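Local coordinates for adenosyl-chloride synthase (Thermotoga maritima, PDB 2ZBV), which binds adenosine and probably cleaves S-adenosyl-L-methionine, as in SAM hydrolases and SAM-dependent halogenases, at residues Asn167-Gly172 with Glu258-Arg263; Glu110-Glu115 with Val148-Leu153. All coordinates share one frame; numbering follows the deposited sequence.

Contact 1 (Asn167-Gly172 with Glu258-Arg263); sequences NEKVIG and EIEICR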
loop_
_atom_site.group_PDB
_atom_site.type_symbol
_atom_site.label_atom_id
_atom_site.label_comp_id
_atom_site.label_asym_id
_atom_site.label_seq_id
_atom_site.Cartn_x
_atom_site.Cartn_y
_atom_site.Cartn_z
ATOM N N ASN A 167 39.795 12.804 -11.185
ATOM C CA ASN A 167 40.605 13.626 -10.298
ATOM C C ASN A 167 40.163 13.663 -8.834
ATOM O O ASN A 167 39.636 14.673 -8.360
ATOM C CB ASN A 167 40.674 15.055 -10.848
ATOM C CG ASN A 167 41.218 15.108 -12.267
ATOM O OD1 ASN A 167 42.327 14.646 -12.535
ATOM N ND2 ASN A 167 40.438 15.673 -13.181
ATOM N N GLU A 168 40.379 12.558 -8.128
ATOM C CA GLU A 168 40.059 12.462 -6.705
ATOM C C GLU A 168 38.581 12.516 -6.320
ATOM O O GLU A 168 38.252 12.491 -5.133
ATOM C CB GLU A 168 40.805 13.562 -5.940
ATOM C CG GLU A 168 42.305 13.607 -6.208
ATOM C CD GLU A 168 42.964 14.858 -5.645
ATOM O OE1 GLU A 168 44.190 15.020 -5.826
ATOM O OE2 GLU A 168 42.253 15.680 -5.024
ATOM N N LYS A 169 37.689 12.594 -7.299
ATOM C CA LYS A 169 36.270 12.654 -6.973
ATOM C C LYS A 169 35.387 11.873 -7.933
ATOM O O LYS A 169 35.809 11.486 -9.026
ATOM C CB LYS A 169 35.796 14.108 -6.932
ATOM C CG LYS A 169 35.773 14.787 -8.288
ATOM C CD LYS A 169 35.240 16.207 -8.182
ATOM C CE LYS A 169 35.182 16.871 -9.549
ATOM N NZ LYS A 169 34.663 18.266 -9.483
ATOM N N VAL A 170 34.152 11.644 -7.503
ATOM C CA VAL A 170 33.174 10.937 -8.309
ATOM C C VAL A 170 31.983 11.863 -8.526
ATOM O O VAL A 170 31.484 12.485 -7.586
ATOM C CB VAL A 170 32.696 9.645 -7.614
ATOM C CG1 VAL A 170 33.824 8.630 -7.570
ATOM C CG2 VAL A 170 32.219 9.957 -6.207
ATOM N N ILE A 171 31.548 11.964 -9.776
ATOM C CA ILE A 171 30.419 12.810 -10.129
ATOM C C ILE A 171 29.235 11.927 -10.500
ATOM O O ILE A 171 29.395 10.917 -11.182
ATOM C CB ILE A 171 30.762 13.721 -11.332
ATOM C CG1 ILE A 171 29.506 14.462 -11.800
ATOM C CG2 ILE A 171 31.351 12.884 -12.461
ATOM C CD1 ILE A 171 29.709 15.327 -13.032
ATOM N N GLY A 172 28.049 12.308 -10.042
ATOM C CA GLY A 172 26.863 11.528 -10.340
ATOM C C GLY A 172 25.597 12.323 -10.104
ATOM O O GLY A 172 25.617 13.557 -10.104
ATOM N N GLU A 258 22.477 17.024 -9.362
ATOM C CA GLU A 258 23.865 16.614 -9.523
ATOM C C GLU A 258 24.505 16.520 -8.149
ATOM O O GLU A 258 24.237 17.338 -7.277
ATOM C CB GLU A 258 24.646 17.635 -10.357
ATOM C CG GLU A 258 24.259 17.699 -11.825
ATOM C CD GLU A 258 25.162 18.630 -12.624
ATOM O OE1 GLU A 258 24.964 18.747 -13.853
ATOM O OE2 GLU A 258 26.071 19.244 -12.024
ATOM N N ILE A 259 25.353 15.524 -7.953
ATOM C CA ILE A 259 26.013 15.381 -6.671
ATOM C C ILE A 259 27.470 14.989 -6.884
ATOM O O ILE A 259 27.791 14.167 -7.742
ATOM C CB ILE A 259 25.286 14.336 -5.783
ATOM C CG1 ILE A 259 25.769 14.459 -4.339
ATOM C CG2 ILE A 259 25.528 12.930 -6.307
ATOM C CD1 ILE A 259 24.938 13.650 -3.353
ATOM N N GLU A 260 28.347 15.602 -6.104
ATOM C CA GLU A 260 29.769 15.341 -6.203
ATOM C C GLU A 260 30.325 14.900 -4.858
ATOM O O GLU A 260 29.954 15.435 -3.817
ATOM C CB GLU A 260 30.479 16.608 -6.680
ATOM C CG GLU A 260 31.979 16.619 -6.463
ATOM C CD GLU A 260 32.601 17.950 -6.849
ATOM O OE1 GLU A 260 32.544 18.301 -8.048
ATOM O OE2 GLU A 260 33.139 18.642 -5.955
ATOM N N ILE A 261 31.218 13.918 -4.891
ATOM C CA ILE A 261 31.832 13.404 -3.680
ATOM C C ILE A 261 33.353 13.423 -3.818
ATOM O O ILE A 261 33.932 12.609 -4.542
ATOM C CB ILE A 261 31.344 11.972 -3.404
ATOM C CG1 ILE A 261 29.815 11.964 -3.338
ATOM C CG2 ILE A 261 31.920 11.465 -2.089
ATOM C CD1 ILE A 261 29.207 10.601 -3.474
ATOM N N CYS A 262 33.986 14.365 -3.123
ATOM C CA CYS A 262 35.437 14.531 -3.154
ATOM C C CYS A 262 36.153 13.733 -2.078
ATOM O O CYS A 262 35.675 13.616 -0.947
ATOM C CB CYS A 262 35.811 16.007 -2.982
ATOM S SG CYS A 262 35.408 17.072 -4.378
ATOM N N ARG A 263 37.319 13.205 -2.437
ATOM C CA ARG A 263 38.135 12.430 -1.510
ATOM C C ARG A 263 38.642 13.402 -0.447
ATOM O O ARG A 263 38.686 14.616 -0.745
ATOM C CB ARG A 263 39.320 11.812 -2.261
ATOM C CG ARG A 263 39.664 10.371 -1.894
ATOM C CD ARG A 263 40.305 10.243 -0.519
ATOM N NE ARG A 263 39.355 10.470 0.565
ATOM C CZ ARG A 263 39.642 10.330 1.857
ATOM N NH1 ARG A 263 40.860 9.961 2.237
ATOM N NH2 ARG A 263 38.708 10.559 2.769
ATOM O OXT ARG A 263 39.000 12.948 0.661
#

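Contact 2 (Glu110-Glu115 with Val148-Leu153); sequences EIENRE and VGDRLL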
loop_
_atom_site.group_PDB
_atom_site.type_symbol
_atom_site.label_atom_id
_atom_site.label_comp_id
_atom_site.label_asym_id
_atom_site.label_seq_id
_atom_site.Cartn_x
_atom_site.Cartn_y
_atom_site.Cartn_z
ATOM N N GLU A 110 7.987 -6.683 -30.178
ATOM C CA GLU A 110 6.945 -5.682 -30.114
ATOM C C GLU A 110 5.685 -6.492 -29.842
ATOM O O GLU A 110 5.521 -7.596 -30.368
ATOM C CB GLU A 110 6.813 -4.915 -31.430
ATOM C CG GLU A 110 5.563 -4.034 -31.474
ATOM C CD GLU A 110 5.616 -2.984 -32.564
ATOM O OE1 GLU A 110 6.373 -3.175 -33.541
ATOM O OE2 GLU A 110 4.888 -1.969 -32.446
ATOM N N ILE A 111 4.816 -5.971 -28.990
ATOM C CA ILE A 111 3.583 -6.662 -28.669
ATOM C C ILE A 111 2.614 -6.437 -29.831
ATOM O O ILE A 111 2.060 -5.349 -29.988
ATOM C CB ILE A 111 2.985 -6.120 -27.345
ATOM C CG1 ILE A 111 3.979 -6.368 -26.197
ATOM C CG2 ILE A 111 1.646 -6.787 -27.055
ATOM C CD1 ILE A 111 3.541 -5.826 -24.845
ATOM N N GLU A 112 2.429 -7.466 -30.651
ATOM C CA GLU A 112 1.545 -7.373 -31.809
ATOM C C GLU A 112 0.444 -8.421 -31.789
ATOM O O GLU A 112 -0.578 -8.264 -32.451
ATOM C CB GLU A 112 2.357 -7.531 -33.094
ATOM C CG GLU A 112 3.510 -6.556 -33.230
ATOM C CD GLU A 112 4.347 -6.831 -34.466
ATOM O OE1 GLU A 112 4.865 -7.960 -34.593
ATOM O OE2 GLU A 112 4.489 -5.920 -35.308
ATOM N N ASN A 113 0.654 -9.493 -31.032
ATOM C CA ASN A 113 -0.329 -10.567 -30.950
ATOM C C ASN A 113 -1.561 -10.128 -30.182
ATOM O O ASN A 113 -1.624 -10.269 -28.961
ATOM C CB ASN A 113 0.274 -11.793 -30.267
ATOM C CG ASN A 113 -0.576 -13.029 -30.448
ATOM O OD1 ASN A 113 -1.783 -12.937 -30.688
ATOM N ND2 ASN A 113 0.042 -14.197 -30.322
ATOM N N ARG A 114 -2.555 -9.622 -30.906
ATOM C CA ARG A 114 -3.785 -9.143 -30.292
ATOM C C ARG A 114 -4.541 -10.213 -29.512
ATOM O O ARG A 114 -5.416 -9.896 -28.707
ATOM C CB ARG A 114 -4.704 -8.543 -31.361
ATOM C CG ARG A 114 -4.066 -7.417 -32.159
ATOM C CD ARG A 114 -5.068 -6.777 -33.113
ATOM N NE ARG A 114 -6.011 -5.903 -32.421
ATOM C CZ ARG A 114 -5.693 -4.713 -31.918
ATOM N NH1 ARG A 114 -4.454 -4.252 -32.030
ATOM N NH2 ARG A 114 -6.613 -3.982 -31.303
ATOM N N GLU A 115 -4.206 -11.478 -29.742
ATOM C CA GLU A 115 -4.881 -12.571 -29.044
ATOM C C GLU A 115 -4.489 -12.658 -27.568
ATOM O O GLU A 115 -5.130 -13.362 -26.783
ATOM C CB GLU A 115 -4.578 -13.899 -29.746
ATOM C CG GLU A 115 -5.098 -13.953 -31.176
ATOM C CD GLU A 115 -6.588 -13.673 -31.252
ATOM O OE1 GLU A 115 -7.369 -14.453 -30.664
ATOM O OE2 GLU A 115 -6.981 -12.670 -31.891
ATOM N N VAL A 148 4.719 -13.144 -28.817
ATOM C CA VAL A 148 4.276 -11.785 -28.516
ATOM C C VAL A 148 4.251 -10.934 -29.786
ATOM O O VAL A 148 3.387 -10.076 -29.942
ATOM C CB VAL A 148 5.199 -11.107 -27.469
ATOM C CG1 VAL A 148 4.800 -9.647 -27.278
ATOM C CG2 VAL A 148 5.111 -11.854 -26.142
ATOM N N GLY A 149 5.199 -11.183 -30.688
ATOM C CA GLY A 149 5.270 -10.431 -31.930
ATOM C C GLY A 149 6.646 -10.492 -32.569
ATOM O O GLY A 149 7.472 -11.326 -32.195
ATOM N N ASP A 150 6.901 -9.607 -33.529
ATOM C CA ASP A 150 8.187 -9.585 -34.222
ATOM C C ASP A 150 9.277 -8.921 -33.389
ATOM O O ASP A 150 8.989 -8.110 -32.502
ATOM C CB ASP A 150 8.069 -8.832 -35.549
ATOM C CG ASP A 150 6.846 -9.238 -36.347
ATOM O OD1 ASP A 150 6.542 -10.451 -36.398
ATOM O OD2 ASP A 150 6.193 -8.341 -36.931
ATOM N N ARG A 151 10.527 -9.262 -33.690
ATOM C CA ARG A 151 11.672 -8.684 -32.993
ATOM C C ARG A 151 11.893 -7.235 -33.405
ATOM O O ARG A 151 11.461 -6.805 -34.472
ATOM C CB ARG A 151 12.961 -9.448 -33.314
ATOM C CG ARG A 151 13.049 -10.864 -32.794
ATOM C CD ARG A 151 14.499 -11.324 -32.835
ATOM N NE ARG A 151 14.660 -12.716 -32.429
ATOM C CZ ARG A 151 14.458 -13.758 -33.231
ATOM N NH1 ARG A 151 14.087 -13.567 -34.493
ATOM N NH2 ARG A 151 14.629 -14.991 -32.772
ATOM N N LEU A 152 12.580 -6.494 -32.545
ATOM C CA LEU A 152 12.926 -5.105 -32.802
ATOM C C LEU A 152 14.436 -5.086 -32.638
ATOM O O LEU A 152 14.987 -5.901 -31.900
ATOM C CB LEU A 152 12.266 -4.183 -31.774
ATOM C CG LEU A 152 10.744 -4.044 -31.869
ATOM C CD1 LEU A 152 10.199 -3.414 -30.596
ATOM C CD2 LEU A 152 10.394 -3.200 -33.093
ATOM N N LEU A 153 15.116 -4.172 -33.315
ATOM C CA LEU A 153 16.567 -4.123 -33.212
ATOM C C LEU A 153 17.035 -2.996 -32.304
ATOM O O LEU A 153 18.210 -2.928 -31.933
ATOM C CB LEU A 153 17.183 -3.972 -34.605
ATOM C CG LEU A 153 16.729 -5.024 -35.624
ATOM C CD1 LEU A 153 17.433 -4.778 -36.949
ATOM C CD2 LEU A 153 17.033 -6.434 -35.103
#

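Contact 1 (Asn167-Gly172 with Glu258-Arg263)
Lys169 reaches along the sheet surface to Glu260, two residues back from its direct partner on the facing strand, and closes a salt bridge of 2.6 Å between Lys169 NZ and Glu260 OE1. The ammonium comes from above the carboxylate plane, 56° out of it. Lys169 starts with CG between its backbone N and carbonyl carbon (chi1 69°) and then runs fully extended, which takes the aliphatic part alongside Cys262, with Lys169 CD 3.9 Å from Cys262 SG, before NZ arrives at the acid. On the other face Val170 crosses Ile261, and Val170 CG2 lies 3.6 Å from Ile261 CB.

Beneath these side chains is an antiparallel ladder within the mixed sheet of the C-terminal domain. Lys169 with Cys262 and Ile171 with Glu260 are non-hydrogen-bonded pairs; Val170 with Ile261 and Gly172 with Ile259 are hydrogen-bonded ones. Val170 N gives to Ile261 O and Ile261 N to Val170 O, each at 3.1 Å. In the pair of Gly172 with Ile259, Ile259 N bonds Gly172 O at 2.9 Å and Gly172 N bonds Ile259 O at 3.0 Å. Beyond the last bridge Arg263 N still bonds Glu168 O, at 2.9 Å.

Further out, Glu260 OE1 has a second cationic partner in Arg206 of strand 202-207, so one oxygen serves two cations, which would probably favour the ionised acid. That strand also pairs with the far edge of 258-262. On the opposite face, Ile259 and Ile261 pack against Ile240 and Leu238 of strand 237-242, and Val170 rests on Leu195.

Contact 2 (Glu110-Glu115 with Val148-Leu153)
The carbonyl of Val148 gathers two backbone donors from consecutive residues of the loop: Glu112 N at 2.9 Å and Asn113 N at 3.0 Å from Val148 O, both tilted out of the carbonyl plane. A third main-chain bond, Glu110 N to Asp150 O at 2.9 Å, fastens the beginning of the same segment. Between them Gly149 comes so near that its CA is 3.2 Å from Glu110 O, a CA-H...O contact; the backbones come this close because Gly149 lacks a side chain, and its phi and psi (159°/-165°) are readily adopted by glycine.

These bonds join the chain leaving strand 105-110, an edge strand of the six-stranded mixed sheet in the N-terminal domain, to the loop that follows helix 127-140, with the two segments running roughly antiparallel.

Among polar side chains, Glu112 brings its carboxylate over to Asp150, and Asp150 N bonds Glu112 OE1 at 2.8 Å from above the carboxylate plane. Asp150 OD2 approaches the same oxygen at 2.7 Å, the two carboxylates standing nearly perpendicular. Asn113 ND2 is held by Arg147 O, while its OD1 accepts from Glu115 N in an Asx turn.

Apolar contacts flank the bonds. Val148 CG1, placed anti to its backbone N (chi1 174°), meets Ile111 CG1 at 3.5 Å, and both residues continue onto Val79 and helix 127-140. Leu152 CD1 lies 3.8 Å from Glu110 CB.

The two contacts lie on opposite sides of the chain's centre, their own centres about 43 Å apart and their nearest atoms about 27 Å. Both segments of contact 2 precede those of contact 1 in the chain, and the contacts share no strand or helix. Contact 2 sits at the edge of the six-stranded sheet of the N-terminal domain, whereas contact 1 lies inside the separate sheet of the C-terminal domain and includes the chain's last residues. Each domain contributes residues that bind adenosine, but both contacts stand back from them: the side chain of Ile111 is about 10 Å from that of Asp68, and that of Ile259 about 11 Å from those of Asn182 and Val242.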